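Local structure of solute-binding protein (Thermoactinomyces vulgaris, 2ZYO) at residues W39-I49 / Y295-L303; L168-F179 / A244-I252. The protein binds cyclodextrins and linear maltodextrins, here caught with maltotetraose, and probably hands them on to a membrane transporter for uptake. All coordinates share one frame; numbering follows the deposited sequence.

Contact 1: W39-I49 / Y295-L303; sequences WAGEFTKKTGI and YATELMQFL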
# COMPACT_ATOMS: atom_id res chain seq x y z
N TRP A 39 13.75 -11.35 16.06
CA TRP A 39 14.94 -10.70 15.51
C TRP A 39 15.54 -9.63 16.42
O TRP A 39 16.76 -9.46 16.44
CB TRP A 39 14.68 -10.22 14.08
CG TRP A 39 14.53 -11.40 13.19
CD1 TRP A 39 13.37 -11.92 12.69
CD2 TRP A 39 15.57 -12.28 12.77
NE1 TRP A 39 13.63 -13.05 11.96
CE2 TRP A 39 14.98 -13.30 11.99
CE3 TRP A 39 16.96 -12.31 12.96
CZ2 TRP A 39 15.72 -14.32 11.39
CZ3 TRP A 39 17.70 -13.33 12.37
CH2 TRP A 39 17.07 -14.32 11.60
N ALA A 40 14.69 -8.95 17.19
CA ALA A 40 15.17 -8.10 18.28
C ALA A 40 15.99 -8.95 19.26
O ALA A 40 17.06 -8.55 19.70
CB ALA A 40 14.02 -7.44 18.99
N GLY A 41 15.47 -10.14 19.57
CA GLY A 41 16.17 -11.09 20.44
C GLY A 41 17.54 -11.47 19.92
O GLY A 41 18.51 -11.53 20.69
N GLU A 42 17.63 -11.73 18.61
CA GLU A 42 18.91 -12.05 17.97
C GLU A 42 19.89 -10.88 18.01
O GLU A 42 21.10 -11.09 18.18
CB GLU A 42 18.71 -12.53 16.53
CG GLU A 42 18.03 -13.90 16.39
CD GLU A 42 18.91 -15.06 16.85
OE1 GLU A 42 20.16 -14.94 16.82
OE2 GLU A 42 18.35 -16.11 17.23
N PHE A 43 19.38 -9.66 17.85
CA PHE A 43 20.22 -8.46 17.97
C PHE A 43 20.80 -8.35 19.38
O PHE A 43 21.98 -8.06 19.56
CB PHE A 43 19.43 -7.20 17.61
CG PHE A 43 20.26 -5.94 17.60
CD1 PHE A 43 20.98 -5.57 16.47
CD2 PHE A 43 20.31 -5.11 18.72
CE1 PHE A 43 21.75 -4.40 16.45
CE2 PHE A 43 21.08 -3.94 18.71
CZ PHE A 43 21.79 -3.59 17.57
N THR A 44 19.95 -8.58 20.39
CA THR A 44 20.37 -8.56 21.79
C THR A 44 21.43 -9.63 22.06
O THR A 44 22.43 -9.37 22.74
CB THR A 44 19.16 -8.75 22.72
OG1 THR A 44 18.28 -7.63 22.58
CG2 THR A 44 19.60 -8.85 24.17
N LYS A 45 21.22 -10.82 21.51
CA LYS A 45 22.17 -11.93 21.65
C LYS A 45 23.53 -11.56 21.05
O LYS A 45 24.57 -11.91 21.61
CB LYS A 45 21.61 -13.17 20.95
CG LYS A 45 22.24 -14.49 21.37
CD LYS A 45 21.61 -15.63 20.59
CE LYS A 45 22.02 -16.99 21.13
NZ LYS A 45 21.61 -18.08 20.20
N LYS A 46 23.50 -10.84 19.93
CA LYS A 46 24.71 -10.46 19.21
C LYS A 46 25.47 -9.32 19.90
O LYS A 46 26.70 -9.34 19.95
CB LYS A 46 24.36 -10.07 17.77
CG LYS A 46 25.53 -9.60 16.92
CD LYS A 46 25.07 -9.09 15.56
CE LYS A 46 26.21 -8.42 14.81
NZ LYS A 46 25.78 -7.93 13.47
N THR A 47 24.73 -8.35 20.44
CA THR A 47 25.32 -7.08 20.87
C THR A 47 25.34 -6.85 22.38
O THR A 47 26.11 -6.02 22.87
CB THR A 47 24.57 -5.88 20.25
OG1 THR A 47 23.23 -5.85 20.74
CG2 THR A 47 24.56 -5.96 18.72
N GLY A 48 24.48 -7.55 23.11
CA GLY A 48 24.32 -7.32 24.54
C GLY A 48 23.45 -6.12 24.87
O GLY A 48 23.33 -5.74 26.03
N ILE A 49 22.85 -5.51 23.84
CA ILE A 49 21.94 -4.38 24.02
C ILE A 49 20.52 -4.90 24.16
O ILE A 49 20.04 -5.63 23.29
CB ILE A 49 22.03 -3.40 22.82
CG1 ILE A 49 23.45 -2.83 22.70
CG2 ILE A 49 20.99 -2.27 22.94
CD1 ILE A 49 23.79 -2.25 21.34
N TYR A 295 23.16 3.61 16.70
CA TYR A 295 22.87 2.26 17.17
C TYR A 295 21.48 1.78 16.73
O TYR A 295 21.32 0.62 16.34
CB TYR A 295 23.00 2.16 18.69
CG TYR A 295 24.42 1.91 19.17
CD1 TYR A 295 25.25 2.97 19.54
CD2 TYR A 295 24.92 0.61 19.28
CE1 TYR A 295 26.55 2.74 20.00
CE2 TYR A 295 26.21 0.37 19.74
CZ TYR A 295 27.02 1.44 20.09
OH TYR A 295 28.29 1.20 20.55
N ALA A 296 20.49 2.67 16.79
CA ALA A 296 19.13 2.33 16.36
C ALA A 296 19.08 2.00 14.87
O ALA A 296 18.32 1.13 14.45
CB ALA A 296 18.15 3.44 16.69
N THR A 297 19.90 2.69 14.08
CA THR A 297 19.98 2.45 12.63
C THR A 297 20.66 1.11 12.34
O THR A 297 20.32 0.43 11.37
CB THR A 297 20.69 3.61 11.90
OG1 THR A 297 19.96 4.82 12.15
CG2 THR A 297 20.74 3.37 10.40
N GLU A 298 21.62 0.73 13.19
CA GLU A 298 22.21 -0.61 13.11
C GLU A 298 21.18 -1.69 13.43
O GLU A 298 21.13 -2.72 12.75
CB GLU A 298 23.44 -0.72 14.03
CG GLU A 298 24.62 0.08 13.51
CD GLU A 298 25.79 0.17 14.48
OE1 GLU A 298 25.60 -0.11 15.68
OE2 GLU A 298 26.89 0.54 14.02
N LEU A 299 20.34 -1.45 14.43
CA LEU A 299 19.23 -2.35 14.73
C LEU A 299 18.26 -2.43 13.55
O LEU A 299 17.83 -3.52 13.16
CB LEU A 299 18.50 -1.93 16.01
CG LEU A 299 17.18 -2.64 16.37
CD1 LEU A 299 17.36 -4.14 16.59
CD2 LEU A 299 16.57 -1.99 17.59
N MET A 300 17.94 -1.28 12.97
CA MET A 300 17.03 -1.22 11.83
C MET A 300 17.52 -2.08 10.66
O MET A 300 16.74 -2.78 10.02
CB MET A 300 16.83 0.22 11.36
CG MET A 300 15.78 0.35 10.27
SD MET A 300 15.70 1.98 9.51
CE MET A 300 15.01 2.95 10.85
N GLN A 301 18.83 -2.02 10.40
CA GLN A 301 19.44 -2.84 9.36
C GLN A 301 19.38 -4.32 9.73
O GLN A 301 19.11 -5.17 8.87
CB GLN A 301 20.89 -2.42 9.12
CG GLN A 301 21.03 -1.08 8.42
CD GLN A 301 22.45 -0.58 8.42
OE1 GLN A 301 23.26 -0.95 7.57
NE2 GLN A 301 22.77 0.29 9.37
N PHE A 302 19.62 -4.63 11.00
CA PHE A 302 19.57 -6.01 11.48
C PHE A 302 18.18 -6.61 11.29
O PHE A 302 18.04 -7.78 10.94
CB PHE A 302 20.01 -6.09 12.95
CG PHE A 302 20.22 -7.49 13.43
CD1 PHE A 302 21.47 -8.11 13.31
CD2 PHE A 302 19.18 -8.20 14.02
CE1 PHE A 302 21.66 -9.42 13.76
CE2 PHE A 302 19.36 -9.51 14.46
CZ PHE A 302 20.61 -10.11 14.33
N LEU A 303 17.15 -5.79 11.50
CA LEU A 303 15.76 -6.23 11.39
C LEU A 303 15.28 -6.36 9.94
O LEU A 303 14.21 -6.91 9.69
CB LEU A 303 14.83 -5.28 12.15
CG LEU A 303 15.00 -5.14 13.67
CD1 LEU A 303 14.08 -4.05 14.19
CD2 LEU A 303 14.73 -6.46 14.39
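The rings of Phe-43 and Phe-302 meet edge to face: the CD1 edge of Phe-43 is turned toward one face of Phe-302, with ring centroids 5.5 Å apart and planes at 70°. That same face of Phe-302 also receives CA and CB of Phe-43, CB lying off-centre. At the rim of Phe-302, near its plane, stand CB of Glu-42 and the carbonyl oxygen of Trp-39, the latter 3.3 Å from Phe-302 CE2. The Phe-43 ring is itself held between two methyls, CG2 of Thr-47 from its own helix on one face and CD1 of Leu-299 on the other, a CH-pi contact of 3.9 Å from Leu-299 CD1 to the Phe-43 centroid. The indole of Trp-39 offers Phe-302 only its edge, through CE3, while its NE1 is engaged by Ser-311.

Phe-302 extends away from its own backbone nitrogen (chi1 -170°), which carries the ring across to the opposite helix as a knob in the hole formed by Trp-39, Glu-42, Phe-43 and Lys-46; the extended lysine chain lays CD 3.9 Å from Phe-302 CE1. A serine in place of Phe-302 would probably open a gap between the helices and leave the CD1 edge of Phe-43 without the face it leans on. The ends are thinner: Leu-303 CD2 touches Trp-39 CB at 3.8 Å, and Ile-49 CD1 reaches the Tyr-295 ring through CD2.

The contact is held by apolar and aromatic packing, without a hydrogen bond between the segments, whose helix axes come within 10.2 Å and cross at 124°. Strand 50-55 backs Phe-43 and Ala-40, and strand 77-81 backs Leu-299 and Leu-303. A single knob-into-hole, Phe-302 in its four-residue hole, joins two steeply crossing helices that flank the beta-sheets of a periplasmic-binding-protein fold.

Contact 2: L168-F179 / A244-I252; sequences LFEANNFYYTYF and AVINGPWAI. With GLC (alpha-D-glucopyranose), chain B; GLC (alpha-D-glucopyranose), chain C.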
# COMPACT_ATOMS: atom_id res chain seq x y z
N LEU A 168 -15.63 -8.46 -10.18
CA LEU A 168 -16.23 -7.57 -9.20
C LEU A 168 -15.13 -6.94 -8.36
O LEU A 168 -14.24 -7.64 -7.87
CB LEU A 168 -17.20 -8.36 -8.31
CG LEU A 168 -17.87 -7.68 -7.12
CD1 LEU A 168 -18.82 -6.57 -7.56
CD2 LEU A 168 -18.61 -8.72 -6.30
N PHE A 169 -15.18 -5.62 -8.19
CA PHE A 169 -14.24 -4.93 -7.32
C PHE A 169 -14.79 -3.59 -6.85
O PHE A 169 -15.87 -3.18 -7.28
CB PHE A 169 -12.84 -4.81 -7.96
CG PHE A 169 -12.72 -3.73 -9.02
CD1 PHE A 169 -12.03 -2.56 -8.75
CD2 PHE A 169 -13.27 -3.91 -10.29
CE1 PHE A 169 -11.90 -1.57 -9.72
CE2 PHE A 169 -13.15 -2.92 -11.27
CZ PHE A 169 -12.46 -1.75 -10.98
N GLU A 170 -14.05 -2.94 -5.96
CA GLU A 170 -14.43 -1.63 -5.42
C GLU A 170 -14.20 -0.52 -6.45
O GLU A 170 -13.31 0.33 -6.27
CB GLU A 170 -13.66 -1.33 -4.14
CG GLU A 170 -14.23 -1.98 -2.90
CD GLU A 170 -13.66 -1.39 -1.64
OE1 GLU A 170 -13.91 -0.19 -1.38
OE2 GLU A 170 -12.96 -2.12 -0.91
N ALA A 171 -15.01 -0.53 -7.50
CA ALA A 171 -14.86 0.41 -8.62
C ALA A 171 -15.30 1.83 -8.28
O ALA A 171 -15.22 2.73 -9.12
CB ALA A 171 -15.60 -0.11 -9.85
N ASN A 172 -15.77 2.04 -7.05
CA ASN A 172 -16.12 3.37 -6.56
C ASN A 172 -15.10 3.91 -5.56
O ASN A 172 -15.36 4.86 -4.83
CB ASN A 172 -17.54 3.37 -5.95
CG ASN A 172 -17.70 2.36 -4.82
OD1 ASN A 172 -16.77 1.62 -4.48
ND2 ASN A 172 -18.89 2.32 -4.23
N ASN A 173 -13.92 3.28 -5.55
CA ASN A 173 -12.85 3.62 -4.63
C ASN A 173 -11.57 3.86 -5.42
O ASN A 173 -11.06 2.95 -6.08
CB ASN A 173 -12.66 2.47 -3.62
CG ASN A 173 -11.67 2.81 -2.50
OD1 ASN A 173 -10.75 3.61 -2.67
ND2 ASN A 173 -11.86 2.17 -1.35
N PHE A 174 -11.07 5.09 -5.35
CA PHE A 174 -9.89 5.52 -6.13
C PHE A 174 -8.64 4.70 -5.85
O PHE A 174 -7.79 4.54 -6.73
CB PHE A 174 -9.63 7.01 -5.89
CG PHE A 174 -8.47 7.57 -6.68
CD1 PHE A 174 -8.49 7.60 -8.07
CD2 PHE A 174 -7.36 8.10 -6.02
CE1 PHE A 174 -7.42 8.13 -8.79
CE2 PHE A 174 -6.29 8.63 -6.73
CZ PHE A 174 -6.32 8.65 -8.12
N TYR A 175 -8.51 4.18 -4.63
CA TYR A 175 -7.39 3.30 -4.33
C TYR A 175 -7.34 2.12 -5.31
O TYR A 175 -6.26 1.72 -5.77
CB TYR A 175 -7.43 2.79 -2.88
CG TYR A 175 -6.32 1.80 -2.61
CD1 TYR A 175 -5.03 2.24 -2.30
CD2 TYR A 175 -6.53 0.43 -2.73
CE1 TYR A 175 -3.99 1.34 -2.09
CE2 TYR A 175 -5.50 -0.48 -2.52
CZ TYR A 175 -4.24 -0.02 -2.20
OH TYR A 175 -3.22 -0.92 -2.00
N TYR A 176 -8.51 1.58 -5.63
CA TYR A 176 -8.63 0.40 -6.49
C TYR A 176 -8.62 0.76 -7.97
O TYR A 176 -8.06 0.02 -8.79
CB TYR A 176 -9.88 -0.40 -6.12
CG TYR A 176 -9.80 -1.02 -4.75
CD1 TYR A 176 -9.32 -2.32 -4.58
CD2 TYR A 176 -10.20 -0.31 -3.61
CE1 TYR A 176 -9.23 -2.90 -3.32
CE2 TYR A 176 -10.11 -0.88 -2.34
CZ TYR A 176 -9.63 -2.18 -2.20
OH TYR A 176 -9.54 -2.75 -0.96
N THR A 177 -9.23 1.89 -8.31
CA THR A 177 -9.38 2.29 -9.70
C THR A 177 -8.19 3.08 -10.23
O THR A 177 -8.16 3.45 -11.40
CB THR A 177 -10.64 3.15 -9.91
OG1 THR A 177 -10.53 4.35 -9.14
CG2 THR A 177 -11.88 2.39 -9.48
N TYR A 178 -7.20 3.33 -9.37
CA TYR A 178 -6.03 4.10 -9.78
C TYR A 178 -5.43 3.64 -11.11
O TYR A 178 -5.07 4.47 -11.95
CB TYR A 178 -4.95 4.12 -8.70
CG TYR A 178 -3.71 4.89 -9.11
CD1 TYR A 178 -3.76 6.27 -9.28
CD2 TYR A 178 -2.51 4.23 -9.37
CE1 TYR A 178 -2.63 6.98 -9.67
CE2 TYR A 178 -1.38 4.93 -9.76
CZ TYR A 178 -1.45 6.31 -9.91
OH TYR A 178 -0.33 7.02 -10.30
N PHE A 179 -5.33 2.32 -11.30
CA PHE A 179 -4.72 1.78 -12.53
C PHE A 179 -5.42 2.28 -13.80
O PHE A 179 -4.77 2.46 -14.82
CB PHE A 179 -4.61 0.25 -12.49
CG PHE A 179 -5.89 -0.48 -12.83
CD1 PHE A 179 -6.09 -0.97 -14.12
CD2 PHE A 179 -6.86 -0.70 -11.87
CE1 PHE A 179 -7.27 -1.66 -14.44
CE2 PHE A 179 -8.04 -1.39 -12.18
CZ PHE A 179 -8.24 -1.87 -13.47
N ALA A 244 -13.43 -13.50 -10.48
CA ALA A 244 -12.26 -12.67 -10.19
C ALA A 244 -12.62 -11.37 -9.49
O ALA A 244 -13.66 -10.77 -9.76
CB ALA A 244 -11.49 -12.39 -11.48
N VAL A 245 -11.74 -10.95 -8.58
CA VAL A 245 -11.82 -9.63 -7.97
C VAL A 245 -10.49 -8.90 -8.15
O VAL A 245 -9.47 -9.53 -8.44
CB VAL A 245 -12.19 -9.69 -6.45
CG1 VAL A 245 -13.52 -10.41 -6.23
CG2 VAL A 245 -11.08 -10.34 -5.63
N ILE A 246 -10.52 -7.58 -8.00
CA ILE A 246 -9.30 -6.80 -7.89
C ILE A 246 -9.18 -6.39 -6.43
O ILE A 246 -9.98 -5.60 -5.93
CB ILE A 246 -9.28 -5.57 -8.83
CG1 ILE A 246 -9.38 -6.02 -10.30
CG2 ILE A 246 -8.02 -4.73 -8.61
CD1 ILE A 246 -9.53 -4.89 -11.29
N ASN A 247 -8.20 -6.95 -5.74
CA ASN A 247 -8.03 -6.72 -4.31
C ASN A 247 -6.60 -7.03 -3.88
O ASN A 247 -5.82 -7.56 -4.67
CB ASN A 247 -9.03 -7.55 -3.51
CG ASN A 247 -9.44 -6.90 -2.20
OD1 ASN A 247 -8.91 -5.85 -1.82
ND2 ASN A 247 -10.39 -7.52 -1.51
N GLY A 248 -6.27 -6.69 -2.64
CA GLY A 248 -4.92 -6.88 -2.12
C GLY A 248 -4.75 -8.11 -1.26
O GLY A 248 -5.71 -8.83 -1.00
N PRO A 249 -3.50 -8.35 -0.81
CA PRO A 249 -3.13 -9.53 -0.02
C PRO A 249 -3.86 -9.64 1.32
O PRO A 249 -3.95 -10.74 1.88
CB PRO A 249 -1.62 -9.33 0.21
CG PRO A 249 -1.38 -7.88 -0.00
CD PRO A 249 -2.35 -7.47 -1.06
N TRP A 250 -4.39 -8.52 1.81
CA TRP A 250 -5.13 -8.46 3.07
C TRP A 250 -6.40 -9.32 3.09
O TRP A 250 -6.92 -9.64 4.17
CB TRP A 250 -5.48 -7.01 3.42
CG TRP A 250 -6.13 -6.26 2.29
CD1 TRP A 250 -7.45 -6.30 1.92
CD2 TRP A 250 -5.49 -5.35 1.38
NE1 TRP A 250 -7.67 -5.48 0.83
CE2 TRP A 250 -6.48 -4.88 0.49
CE3 TRP A 250 -4.18 -4.88 1.24
CZ2 TRP A 250 -6.20 -3.97 -0.54
CZ3 TRP A 250 -3.90 -3.97 0.22
CH2 TRP A 250 -4.91 -3.53 -0.65
N ALA A 251 -6.90 -9.68 1.91
CA ALA A 251 -8.14 -10.45 1.80
C ALA A 251 -7.92 -11.95 1.62
O ALA A 251 -8.86 -12.74 1.71
CB ALA A 251 -8.99 -9.90 0.65
N ILE A 252 -6.66 -12.34 1.39
CA ILE A 252 -6.31 -13.73 1.05
C ILE A 252 -6.66 -14.76 2.13
O ILE A 252 -7.33 -15.75 1.84
CB ILE A 252 -4.81 -13.85 0.66
CG1 ILE A 252 -4.52 -13.12 -0.66
CG2 ILE A 252 -4.37 -15.32 0.61
CD1 ILE A 252 -5.36 -13.57 -1.87
C1 GLC B . -6.39 -1.68 1.74
C2 GLC B . -5.11 -0.83 1.98
C3 GLC B . -5.43 0.65 2.27
C4 GLC B . -6.49 1.20 1.32
C5 GLC B . -7.70 0.27 1.30
C6 GLC B . -8.80 0.75 0.36
O1 GLC B . -7.06 -1.95 2.93
O2 GLC B . -4.35 -1.37 3.05
O3 GLC B . -4.24 1.42 2.14
O4 GLC B . -6.89 2.52 1.75
O5 GLC B . -7.29 -1.03 0.84
O6 GLC B . -9.84 1.41 1.07
C1 GLC C . -6.42 3.58 0.97
C2 GLC C . -5.75 4.62 1.86
C3 GLC C . -6.80 5.30 2.74
C4 GLC C . -7.91 5.89 1.88
C5 GLC C . -8.50 4.81 0.97
C6 GLC C . -9.52 5.36 -0.01
O2 GLC C . -4.77 4.00 2.67
O3 GLC C . -6.19 6.33 3.51
O4 GLC C . -8.94 6.42 2.71
O5 GLC C . -7.46 4.18 0.19
O6 GLC C . -10.78 4.71 0.15
O HOH W 1 -12.23 -4.72 -4.60
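Ile-246 packs against Phe-169 in the dense interior of this contact: its CD1 sits over the centre of the Phe-169 ring, 4.0 Å from the centroid, while CB of Ala-171 covers the opposite face. From the other direction the Phe-179 ring closes on the same methyl, CE2 standing 3.9 Å from Ile-246 CD1. With CG between its backbone N and carbonyl carbon (chi1 77°), the Phe-169 ring lies alongside Ile-246. The strands themselves pair more loosely. Leu-168 N donates to Ala-244 O, but Leu-168 O and Ile-246 N are buried without a conventional hydrogen-bond partner, Leu-168 O meeting the CA-H of Val-245, and a water bridges Ile-246 O to Glu-170 N.

Toward the sugar the aliphatic core gives way to aromatic and polar groups, with partly exposed Trp-250 at the solvent side. Tyr-176 is sandwiched between CD2 of Tyr-175 over one face and CB of Glu-170 over the other; its hydroxyl lies 3.3 Å from Asn-247 OD1, and that oxygen takes weak bonds from Trp-250 NE1 and Gly-248 N. Trp-250 presents one indole face to a glucose, CZ2 3.2 Å from C1 of the chain B sugar, and backs the other on CA of Gly-248. The hydroxyl of Tyr-175 meets the edge of Trp-250, 3.4 Å from CH2, and C4 of the chain B glucose stands over the Tyr-175 ring centre.

Asn-173, as helix N-cap, accepts from Tyr-175 N through OD1, which also receives O6 of the chain C glucose. Its ND2 divides between Glu-170 OE1 and O6 of the chain B glucose, 3.2 Å away. Glu-129 supplies a further bond to the ligand. Aromatic faces against sugar rings, with polar groups at the hydroxyls, are typical of carbohydrate-binding sites, here a maltodextrin pocket.

Contact 1 and contact 2 lie in different parts of the molecule, one far from the sugar and the other lining its pocket. They stand on opposite sides of the chain's centre, their own centres 37 Å apart and their nearest atoms about 18 Å apart, so neither touches the other. The centre of contact 1, a helix pair, is about 27 Å from the chain's centre; contact 2, whose centre is about 12 Å from the chain's centre, supplies four of the eight residues of the glycan pocket. In sequence contact 2 is nested within the loop that contact 1 closes. Strand 278-287 lies against helix 293-302 of contact 1 and pairs with strand 120-136, which in turn borders strand 242-247 of contact 2, linking both through one mixed sheet.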